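Local coordinates for protein carbamate kinase (Aeropyrum pernix, PDB 2E9Y) that probably acts as a carbamate kinase, a member of the amino acid kinase family that transfers a phosphoryl group between carbamoyl phosphate and ADP, at residues 98-101 / 102-106; 142-145 / 146-149; 258-261 / 262-265. One frame throughout, in Å; residues are numbered along the deposited sequence.

Contact 1. Residues 98-101 / 102-106; sequences EEEL and RRRGL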
ATOM      1  N   GLU A  98       3.381  13.962  -9.104  1.00 19.90           N
ATOM      2  CA  GLU A  98       3.067  13.771 -10.514  1.00 22.66           C
ATOM      3  C   GLU A  98       2.320  14.989 -11.059  1.00 24.29           C
ATOM      4  O   GLU A  98       2.587  15.448 -12.169  1.00 24.10           O
ATOM      5  CB  GLU A  98       2.211  12.514 -10.706  1.00 21.68           C
ATOM      6  CG  GLU A  98       3.002  11.215 -10.728  1.00 21.81           C
ATOM      7  CD  GLU A  98       2.110   9.988 -10.832  1.00 21.05           C
ATOM      8  OE1 GLU A  98       0.925  10.139 -11.197  1.00 21.51           O
ATOM      9  OE2 GLU A  98       2.600   8.870 -10.561  1.00 21.32           O
ATOM     10  N   GLU A  99       1.386  15.514 -10.273  1.00 25.04           N
ATOM     11  CA  GLU A  99       0.611  16.676 -10.695  1.00 26.91           C
ATOM     12  C   GLU A  99       1.509  17.899 -10.867  1.00 28.89           C
ATOM     13  O   GLU A  99       1.362  18.661 -11.828  1.00 27.83           O
ATOM     14  CB  GLU A  99      -0.476  16.980  -9.668  1.00 27.40           C
ATOM     15  CG  GLU A  99      -1.376  18.146 -10.032  1.00 31.07           C
ATOM     16  CD  GLU A  99      -2.450  18.382  -8.991  1.00 33.13           C
ATOM     17  OE1 GLU A  99      -3.198  17.427  -8.683  1.00 34.48           O
ATOM     18  OE2 GLU A  99      -2.546  19.517  -8.479  1.00 34.73           O
ATOM     19  N   GLU A 100       2.440  18.082  -9.935  1.00 29.03           N
ATOM     20  CA  GLU A 100       3.354  19.216  -9.987  1.00 32.05           C
ATOM     21  C   GLU A 100       4.279  19.130 -11.194  1.00 32.83           C
ATOM     22  O   GLU A 100       4.440  20.106 -11.928  1.00 33.69           O
ATOM     23  CB  GLU A 100       4.185  19.291  -8.704  1.00 33.51           C
ATOM     24  CG  GLU A 100       5.136  20.481  -8.640  1.00 35.68           C
ATOM     25  CD  GLU A 100       4.431  21.809  -8.859  1.00 38.42           C
ATOM     26  OE1 GLU A 100       3.373  22.032  -8.233  1.00 39.52           O
ATOM     27  OE2 GLU A 100       4.938  22.632  -9.650  1.00 38.47           O
ATOM     28  N   LEU A 101       4.883  17.965 -11.401  1.00 32.75           N
ATOM     29  CA  LEU A 101       5.790  17.776 -12.527  1.00 33.32           C
ATOM     30  C   LEU A 101       5.057  17.996 -13.845  1.00 35.82           C
ATOM     31  O   LEU A 101       5.617  18.543 -14.795  1.00 36.46           O
ATOM     32  CB  LEU A 101       6.398  16.370 -12.483  1.00 31.06           C
ATOM     33  CG  LEU A 101       7.284  16.096 -11.263  1.00 29.91           C
ATOM     34  CD1 LEU A 101       7.676  14.629 -11.219  1.00 28.44           C
ATOM     35  CD2 LEU A 101       8.521  16.978 -11.326  1.00 30.05           C
ATOM     36  N   ARG A 102       3.800  17.569 -13.890  1.00 37.20           N
ATOM     37  CA  ARG A 102       2.968  17.714 -15.079  1.00 39.90           C
ATOM     38  C   ARG A 102       2.724  19.196 -15.340  1.00 40.66           C
ATOM     39  O   ARG A 102       2.797  19.662 -16.480  1.00 40.28           O
ATOM     40  CB  ARG A 102       1.636  17.002 -14.856  1.00 41.88           C
ATOM     41  CG  ARG A 102       0.697  16.994 -16.042  1.00 44.42           C
ATOM     42  CD  ARG A 102      -0.657  16.497 -15.584  1.00 46.84           C
ATOM     43  NE  ARG A 102      -0.515  15.286 -14.780  1.00 48.90           N
ATOM     44  CZ  ARG A 102      -1.245  15.010 -13.706  1.00 49.66           C
ATOM     45  NH1 ARG A 102      -2.181  15.857 -13.296  1.00 49.76           N
ATOM     46  NH2 ARG A 102      -1.033  13.889 -13.034  1.00 49.59           N
ATOM     47  N   ARG A 103       2.431  19.927 -14.270  1.00 40.86           N
ATOM     48  CA  ARG A 103       2.182  21.360 -14.358  1.00 42.40           C
ATOM     49  C   ARG A 103       3.416  22.062 -14.923  1.00 42.50           C
ATOM     50  O   ARG A 103       3.324  23.165 -15.464  1.00 42.58           O
ATOM     51  CB  ARG A 103       1.849  21.915 -12.969  1.00 43.95           C
ATOM     52  CG  ARG A 103       1.588  23.411 -12.932  1.00 45.90           C
ATOM     53  CD  ARG A 103       1.118  23.865 -11.556  1.00 47.52           C
ATOM     54  NE  ARG A 103      -0.125  23.205 -11.156  1.00 48.88           N
ATOM     55  CZ  ARG A 103      -0.209  22.238 -10.246  1.00 49.96           C
ATOM     56  NH1 ARG A 103       0.881  21.807  -9.623  1.00 50.24           N
ATOM     57  NH2 ARG A 103      -1.386  21.697  -9.961  1.00 48.92           N
ATOM     58  N   ARG A 104       4.569  21.410 -14.800  1.00 41.27           N
ATOM     59  CA  ARG A 104       5.817  21.968 -15.299  1.00 40.98           C
ATOM     60  C   ARG A 104       6.189  21.379 -16.657  1.00 42.24           C
ATOM     61  O   ARG A 104       7.302  21.573 -17.146  1.00 42.92           O
ATOM     62  CB  ARG A 104       6.944  21.721 -14.292  1.00 38.76           C
ATOM     63  CG  ARG A 104       6.647  22.262 -12.902  1.00 36.48           C
ATOM     64  CD  ARG A 104       7.876  22.225 -12.006  1.00 34.62           C
ATOM     65  NE  ARG A 104       7.570  22.684 -10.652  1.00 32.29           N
ATOM     66  CZ  ARG A 104       8.484  22.910  -9.715  1.00 31.06           C
ATOM     67  NH1 ARG A 104       9.769  22.721  -9.983  1.00 30.94           N
ATOM     68  NH2 ARG A 104       8.114  23.318  -8.508  1.00 28.14           N
ATOM     69  N   GLY A 105       5.253  20.655 -17.263  1.00 43.17           N
ATOM     70  CA  GLY A 105       5.503  20.068 -18.569  1.00 44.55           C
ATOM     71  C   GLY A 105       6.168  18.705 -18.553  1.00 45.72           C
ATOM     72  O   GLY A 105       6.435  18.131 -19.609  1.00 46.16           O
ATOM     73  N   LEU A 106       6.440  18.185 -17.359  1.00 45.81           N
ATOM     74  CA  LEU A 106       7.077  16.880 -17.219  1.00 45.66           C
ATOM     75  C   LEU A 106       6.027  15.812 -16.932  1.00 45.34           C
ATOM     76  O   LEU A 106       5.317  15.885 -15.929  1.00 45.80           O
ATOM     77  CB  LEU A 106       8.094  16.900 -16.074  1.00 46.89           C
ATOM     78  CG  LEU A 106       9.295  17.844 -16.167  1.00 47.44           C
ATOM     79  CD1 LEU A 106       8.829  19.288 -16.191  1.00 49.14           C
ATOM     80  CD2 LEU A 106      10.208  17.608 -14.978  1.00 48.38           C
TER
HETATM   81  O   HOH W   1       3.920  13.985 -14.120  1.00 33.94           O
HETATM   82  O   HOH W   2      -3.474  15.536 -10.419  1.00 30.92           O
HETATM   83  O   HOH W   3      -1.176  18.905 -13.799  1.00 40.84           O
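The Arg102 guanidinium lies with one face over the backbone of Glu99, whose CA stands 3.8 Å above its plane, toward the rim. At its edge, in plane, sits water 2, which accepts from Arg102 NH1 and donates to Glu99 OE1. The Arg103 guanidinium has Glu99 O over one face and acids at its edge. Arg103 NH2 gives a salt bridge of 2.9 Å to Glu99 OE2, met on the anti side, with the planes 76° apart. Its NH1 makes a weak, bent bond to Glu100 OE1. Glu100 bends at its second torsion (chi2 54°), which turns the carboxylate toward the helix C-terminus. Glu100 OE2 uses its anti lone pair for Arg104 NE at 2.8 Å, fairly straight at 161°. Two acids and two arginines form one salt-bridge network at the C-terminal end of helix 78-103, with Arg104 just beyond it. A Schellman motif ends this helix: Leu106 N bonds Leu101 O at 2.7 Å and Gly105 N bonds Arg102 O at 2.8 Å, with Gly105 at positive phi. Leu101 CB and Leu106 CB meet at 4.0 Å. Arg104 NH1 pairs with Asp41 of helix 25-44. Glu99 and Arg102 pack on Val206 and Gly205 of the second subunit.

Contact 2. Residues 142-145 / 146-149; sequences AEEL and SRRY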
ATOM      1  N   ALA A 142      -5.150  -3.945  29.451  1.00 25.19           N
ATOM      2  CA  ALA A 142      -3.716  -4.076  29.224  1.00 24.02           C
ATOM      3  C   ALA A 142      -3.163  -5.354  29.855  1.00 24.42           C
ATOM      4  O   ALA A 142      -2.378  -6.070  29.236  1.00 23.80           O
ATOM      5  CB  ALA A 142      -2.983  -2.855  29.780  1.00 24.45           C
ATOM      6  N   GLU A 143      -3.574  -5.649  31.083  1.00 26.33           N
ATOM      7  CA  GLU A 143      -3.083  -6.853  31.749  1.00 28.42           C
ATOM      8  C   GLU A 143      -3.533  -8.098  30.992  1.00 30.07           C
ATOM      9  O   GLU A 143      -2.820  -9.100  30.949  1.00 31.91           O
ATOM     10  CB  GLU A 143      -3.575  -6.899  33.199  1.00 29.98           C
ATOM     11  CG  GLU A 143      -3.157  -5.683  34.008  1.00 33.55           C
ATOM     12  CD  GLU A 143      -3.446  -5.827  35.486  1.00 36.83           C
ATOM     13  OE1 GLU A 143      -4.515  -6.372  35.837  1.00 38.98           O
ATOM     14  OE2 GLU A 143      -2.608  -5.380  36.296  1.00 37.67           O
ATOM     15  N   GLU A 144      -4.710  -8.021  30.382  1.00 30.90           N
ATOM     16  CA  GLU A 144      -5.253  -9.137  29.617  1.00 32.63           C
ATOM     17  C   GLU A 144      -4.453  -9.339  28.329  1.00 31.65           C
ATOM     18  O   GLU A 144      -4.118 -10.468  27.963  1.00 32.25           O
ATOM     19  CB  GLU A 144      -6.725  -8.869  29.292  1.00 35.02           C
ATOM     20  CG  GLU A 144      -7.412  -9.959  28.484  1.00 40.13           C
ATOM     21  CD  GLU A 144      -7.296 -11.328  29.125  1.00 42.57           C
ATOM     22  OE1 GLU A 144      -7.543 -11.443  30.343  1.00 44.08           O
ATOM     23  OE2 GLU A 144      -6.965 -12.292  28.404  1.00 45.49           O
ATOM     24  N   LEU A 145      -4.147  -8.242  27.646  1.00 29.68           N
ATOM     25  CA  LEU A 145      -3.379  -8.304  26.408  1.00 29.87           C
ATOM     26  C   LEU A 145      -1.980  -8.858  26.671  1.00 29.50           C
ATOM     27  O   LEU A 145      -1.418  -9.561  25.830  1.00 27.91           O
ATOM     28  CB  LEU A 145      -3.281  -6.912  25.773  1.00 29.04           C
ATOM     29  CG  LEU A 145      -4.581  -6.371  25.165  1.00 30.63           C
ATOM     30  CD1 LEU A 145      -4.453  -4.887  24.878  1.00 28.54           C
ATOM     31  CD2 LEU A 145      -4.894  -7.141  23.889  1.00 30.89           C
ATOM     32  N   SER A 146      -1.427  -8.543  27.840  1.00 29.25           N
ATOM     33  CA  SER A 146      -0.099  -9.023  28.208  1.00 31.43           C
ATOM     34  C   SER A 146      -0.150 -10.522  28.479  1.00 33.71           C
ATOM     35  O   SER A 146       0.755 -11.261  28.099  1.00 33.25           O
ATOM     36  CB  SER A 146       0.412  -8.299  29.457  1.00 31.02           C
ATOM     37  OG  SER A 146       0.575  -6.910  29.221  1.00 29.75           O
ATOM     38  N   ARG A 147      -1.216 -10.965  29.136  1.00 36.13           N
ATOM     39  CA  ARG A 147      -1.377 -12.379  29.457  1.00 39.59           C
ATOM     40  C   ARG A 147      -1.700 -13.208  28.219  1.00 40.68           C
ATOM     41  O   ARG A 147      -1.200 -14.321  28.060  1.00 42.24           O
ATOM     42  CB  ARG A 147      -2.496 -12.563  30.483  1.00 41.17           C
ATOM     43  CG  ARG A 147      -2.674 -13.999  30.952  1.00 43.70           C
ATOM     44  CD  ARG A 147      -4.038 -14.204  31.597  1.00 46.34           C
ATOM     45  NE  ARG A 147      -5.125 -14.086  30.626  1.00 48.15           N
ATOM     46  CZ  ARG A 147      -5.300 -14.908  29.595  1.00 48.92           C
ATOM     47  NH1 ARG A 147      -4.461 -15.915  29.394  1.00 50.67           N
ATOM     48  NH2 ARG A 147      -6.315 -14.723  28.761  1.00 49.94           N
ATOM     49  N   ARG A 148      -2.533 -12.654  27.343  1.00 41.28           N
ATOM     50  CA  ARG A 148      -2.954 -13.343  26.128  1.00 42.04           C
ATOM     51  C   ARG A 148      -1.977 -13.288  24.953  1.00 41.43           C
ATOM     52  O   ARG A 148      -1.680 -14.318  24.343  1.00 41.65           O
ATOM     53  CB  ARG A 148      -4.315 -12.801  25.679  1.00 44.86           C
ATOM     54  CG  ARG A 148      -4.799 -13.340  24.338  1.00 47.90           C
ATOM     55  CD  ARG A 148      -6.200 -12.844  24.018  1.00 49.96           C
ATOM     56  NE  ARG A 148      -6.303 -11.393  24.142  1.00 53.26           N
ATOM     57  CZ  ARG A 148      -7.405 -10.694  23.886  1.00 53.84           C
ATOM     58  NH1 ARG A 148      -8.507 -11.311  23.484  1.00 55.40           N
ATOM     59  NH2 ARG A 148      -7.407  -9.377  24.041  1.00 53.57           N
ATOM     60  N   TYR A 149      -1.484 -12.098  24.627  1.00 39.05           N
ATOM     61  CA  TYR A 149      -0.566 -11.951  23.501  1.00 37.51           C
ATOM     62  C   TYR A 149       0.863 -11.604  23.907  1.00 35.17           C
ATOM     63  O   TYR A 149       1.733 -11.443  23.050  1.00 34.28           O
ATOM     64  CB  TYR A 149      -1.067 -10.868  22.544  1.00 39.61           C
ATOM     65  CG  TYR A 149      -2.476 -11.054  22.032  1.00 42.05           C
ATOM     66  CD1 TYR A 149      -2.856 -12.224  21.372  1.00 42.66           C
ATOM     67  CD2 TYR A 149      -3.419 -10.035  22.163  1.00 43.12           C
ATOM     68  CE1 TYR A 149      -4.143 -12.369  20.850  1.00 44.39           C
ATOM     69  CE2 TYR A 149      -4.703 -10.169  21.645  1.00 44.83           C
ATOM     70  CZ  TYR A 149      -5.058 -11.334  20.989  1.00 44.74           C
ATOM     71  OH  TYR A 149      -6.325 -11.451  20.461  1.00 44.42           O
TER
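Glu144 and Arg147 run side by side, their side chains pointing the same way. Glu144 OE2 meets Arg147 NH2 in a salt bridge on the syn lone pair, modelled at a doubtfully short 2.5 Å. The carboxylate and guanidinium planes are 57° apart, and the oxygen lies 30° out of the guanidinium plane. Arg147 reaches it by a bend at its third torsion (chi3 68°). The Arg148 guanidinium has Glu144 CG over one face and Tyr149 OH over the opposite face, both toward the rim. Glu144 OE2 is 4.4 Å from Arg148 NE, where the charges may still attract, though no N-H points at the oxygen. All this lies on most of helix 139-149, an amphipathic helix with its charged side outward. The Tyr149 ring has Arg148 CG over its centre, 3.6 Å above the plane. Leu145 crosses Tyr149 at an angle, and its CD2 touches the ring edge at CD2, 3.7 Å away. Leu145 CD2 also lies 3.4 Å from Arg148 NH2, at the guanidinium edge. The inner side of the helix, with Ala142, Leu145 and Ser146, rests on Phe153 of strand 152-155. Ser146 OG bonds Trp151 O, and the rings of Tyr149 and Trp151 meet.

Contact 3. Residues 258-261 / 262-265; sequences ASEL and KKYL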
ATOM      1  N   ALA A 258      32.211  13.378  10.571  1.00 26.45           N
ATOM      2  CA  ALA A 258      31.420  12.335  11.210  1.00 27.20           C
ATOM      3  C   ALA A 258      32.046  11.917  12.532  1.00 27.04           C
ATOM      4  O   ALA A 258      31.338  11.649  13.502  1.00 27.04           O
ATOM      5  CB  ALA A 258      31.294  11.128  10.282  1.00 26.02           C
ATOM      6  N   SER A 259      33.375  11.864  12.571  1.00 27.51           N
ATOM      7  CA  SER A 259      34.087  11.472  13.783  1.00 26.79           C
ATOM      8  C   SER A 259      33.811  12.451  14.919  1.00 26.42           C
ATOM      9  O   SER A 259      33.727  12.059  16.082  1.00 26.53           O
ATOM     10  CB  SER A 259      35.596  11.406  13.522  1.00 26.57           C
ATOM     11  OG  SER A 259      36.106  12.678  13.170  1.00 26.95           O
ATOM     12  N   GLU A 260      33.676  13.726  14.581  1.00 27.00           N
ATOM     13  CA  GLU A 260      33.402  14.738  15.591  1.00 27.23           C
ATOM     14  C   GLU A 260      31.960  14.649  16.076  1.00 26.78           C
ATOM     15  O   GLU A 260      31.696  14.760  17.271  1.00 26.01           O
ATOM     16  CB  GLU A 260      33.690  16.132  15.038  1.00 29.07           C
ATOM     17  CG  GLU A 260      35.174  16.431  14.952  1.00 29.60           C
ATOM     18  CD  GLU A 260      35.837  16.445  16.318  1.00 30.86           C
ATOM     19  OE1 GLU A 260      35.605  17.403  17.087  1.00 30.06           O
ATOM     20  OE2 GLU A 260      36.580  15.492  16.628  1.00 32.10           O
ATOM     21  N   LEU A 261      31.024  14.447  15.151  1.00 25.73           N
ATOM     22  CA  LEU A 261      29.623  14.340  15.536  1.00 25.27           C
ATOM     23  C   LEU A 261      29.395  13.096  16.384  1.00 26.20           C
ATOM     24  O   LEU A 261      28.554  13.096  17.285  1.00 25.26           O
ATOM     25  CB  LEU A 261      28.716  14.292  14.302  1.00 26.06           C
ATOM     26  CG  LEU A 261      28.544  15.591  13.512  1.00 27.67           C
ATOM     27  CD1 LEU A 261      27.480  15.390  12.447  1.00 26.83           C
ATOM     28  CD2 LEU A 261      28.143  16.724  14.446  1.00 28.96           C
ATOM     29  N   LYS A 262      30.154  12.040  16.100  1.00 25.90           N
ATOM     30  CA  LYS A 262      30.030  10.788  16.836  1.00 27.64           C
ATOM     31  C   LYS A 262      30.357  10.993  18.314  1.00 28.32           C
ATOM     32  O   LYS A 262      29.776  10.341  19.181  1.00 28.49           O
ATOM     33  CB  LYS A 262      30.959   9.731  16.232  1.00 29.33           C
ATOM     34  CG  LYS A 262      30.559   8.304  16.542  1.00 31.67           C
ATOM     35  CD  LYS A 262      31.313   7.315  15.663  1.00 34.28           C
ATOM     36  CE  LYS A 262      30.670   5.940  15.712  1.00 36.22           C
ATOM     37  NZ  LYS A 262      31.300   4.991  14.757  1.00 37.39           N
ATOM     38  N   LYS A 263      31.289  11.899  18.600  1.00 28.49           N
ATOM     39  CA  LYS A 263      31.659  12.191  19.981  1.00 28.61           C
ATOM     40  C   LYS A 263      30.495  12.881  20.685  1.00 28.58           C
ATOM     41  O   LYS A 263      30.129  12.519  21.806  1.00 28.31           O
ATOM     42  CB  LYS A 263      32.883  13.107  20.033  1.00 30.71           C
ATOM     43  CG  LYS A 263      34.158  12.518  19.460  1.00 32.90           C
ATOM     44  CD  LYS A 263      35.289  13.537  19.564  1.00 36.51           C
ATOM     45  CE  LYS A 263      36.562  13.044  18.904  1.00 38.67           C
ATOM     46  NZ  LYS A 263      37.615  14.101  18.911  1.00 39.91           N
ATOM     47  N   TYR A 264      29.924  13.886  20.026  1.00 27.63           N
ATOM     48  CA  TYR A 264      28.799  14.626  20.586  1.00 28.46           C
ATOM     49  C   TYR A 264      27.616  13.690  20.814  1.00 28.93           C
ATOM     50  O   TYR A 264      26.911  13.795  21.821  1.00 28.22           O
ATOM     51  CB  TYR A 264      28.379  15.756  19.643  1.00 27.41           C
ATOM     52  CG  TYR A 264      29.339  16.927  19.611  1.00 27.58           C
ATOM     53  CD1 TYR A 264      29.576  17.687  20.756  1.00 27.56           C
ATOM     54  CD2 TYR A 264      30.013  17.275  18.439  1.00 25.08           C
ATOM     55  CE1 TYR A 264      30.459  18.764  20.740  1.00 28.15           C
ATOM     56  CE2 TYR A 264      30.901  18.351  18.411  1.00 25.43           C
ATOM     57  CZ  TYR A 264      31.119  19.089  19.566  1.00 28.73           C
ATOM     58  OH  TYR A 264      32.009  20.136  19.561  1.00 29.52           O
ATOM     59  N   LEU A 265      27.409  12.778  19.869  1.00 29.22           N
ATOM     60  CA  LEU A 265      26.316  11.813  19.939  1.00 31.51           C
ATOM     61  C   LEU A 265      26.390  10.948  21.195  1.00 34.12           C
ATOM     62  O   LEU A 265      25.382  10.719  21.859  1.00 34.55           O
ATOM     63  CB  LEU A 265      26.329  10.915  18.699  1.00 27.94           C
ATOM     64  CG  LEU A 265      25.248   9.834  18.617  1.00 28.27           C
ATOM     65  CD1 LEU A 265      23.873  10.485  18.563  1.00 24.48           C
ATOM     66  CD2 LEU A 265      25.475   8.974  17.382  1.00 26.19           C
TER
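Glu260 and Lys263 are joined by a salt bridge on the outer side of the helix. Lys263 NZ bonds Glu260 OE2 at 2.9 Å, on the syn lone pair. Glu260 is bent at its second torsion (chi2 -64°), which carries the carboxylate across to the long, extended Lys263 chain. Lys263 CE lies 3.3 Å from Glu260 OE2, while Lys263 CG passes the carbonyl oxygen of Ser259. Backbone bonds form the second group. Lys262 N bonds Ala258 O at 2.9 Å and Leu265 N bonds Leu261 O at 2.8 Å, as in a regular alpha-helix. Between them Glu260 O receives two weak bonds, from Lys263 N and from Tyr264 N, the latter at 3.4 Å. Apolar contacts are fewer. The Tyr264 ring edge faces Leu261 CA, and Leu261 CD2 and Tyr264 CD2 are a loose 4.4 Å apart. Glu260 O approaches the same ring obliquely, 3.2 Å from Tyr264 CD2. The Tyr264 ring meets His269 edge-to-face, and Ser259 OG bonds Gly316 O. The segments make up most of helix 258-266, which directly follows strand 255-257. Lys262 pairs with Glu287 of helix 275-289. Ala258 and Leu261 press on Ile283 of that helix and Val313 of strand 311-314.

Overall arrangement
All three contacts are local turns of separate helices, each partly buried, and none touches another. Contacts 1 and 2 lie on opposite sides of the chain's centre, their own centres about 51 Å apart. Contact 3 is nearer the middle of the chain, about 41 Å from contact 1 and 42 Å from contact 2, centre to centre. Each shows acid-base pairs outward and leucine inward. Contact 1 has the most ion pairs, ends its helix in a Schellman motif and reaches the second subunit. Contact 2 adds an arginine chain packed over a tyrosine ring and rests on the small antiparallel sheet. Contact 3 has one glutamate-lysine pair and packs against the main sheet and helix 275-289.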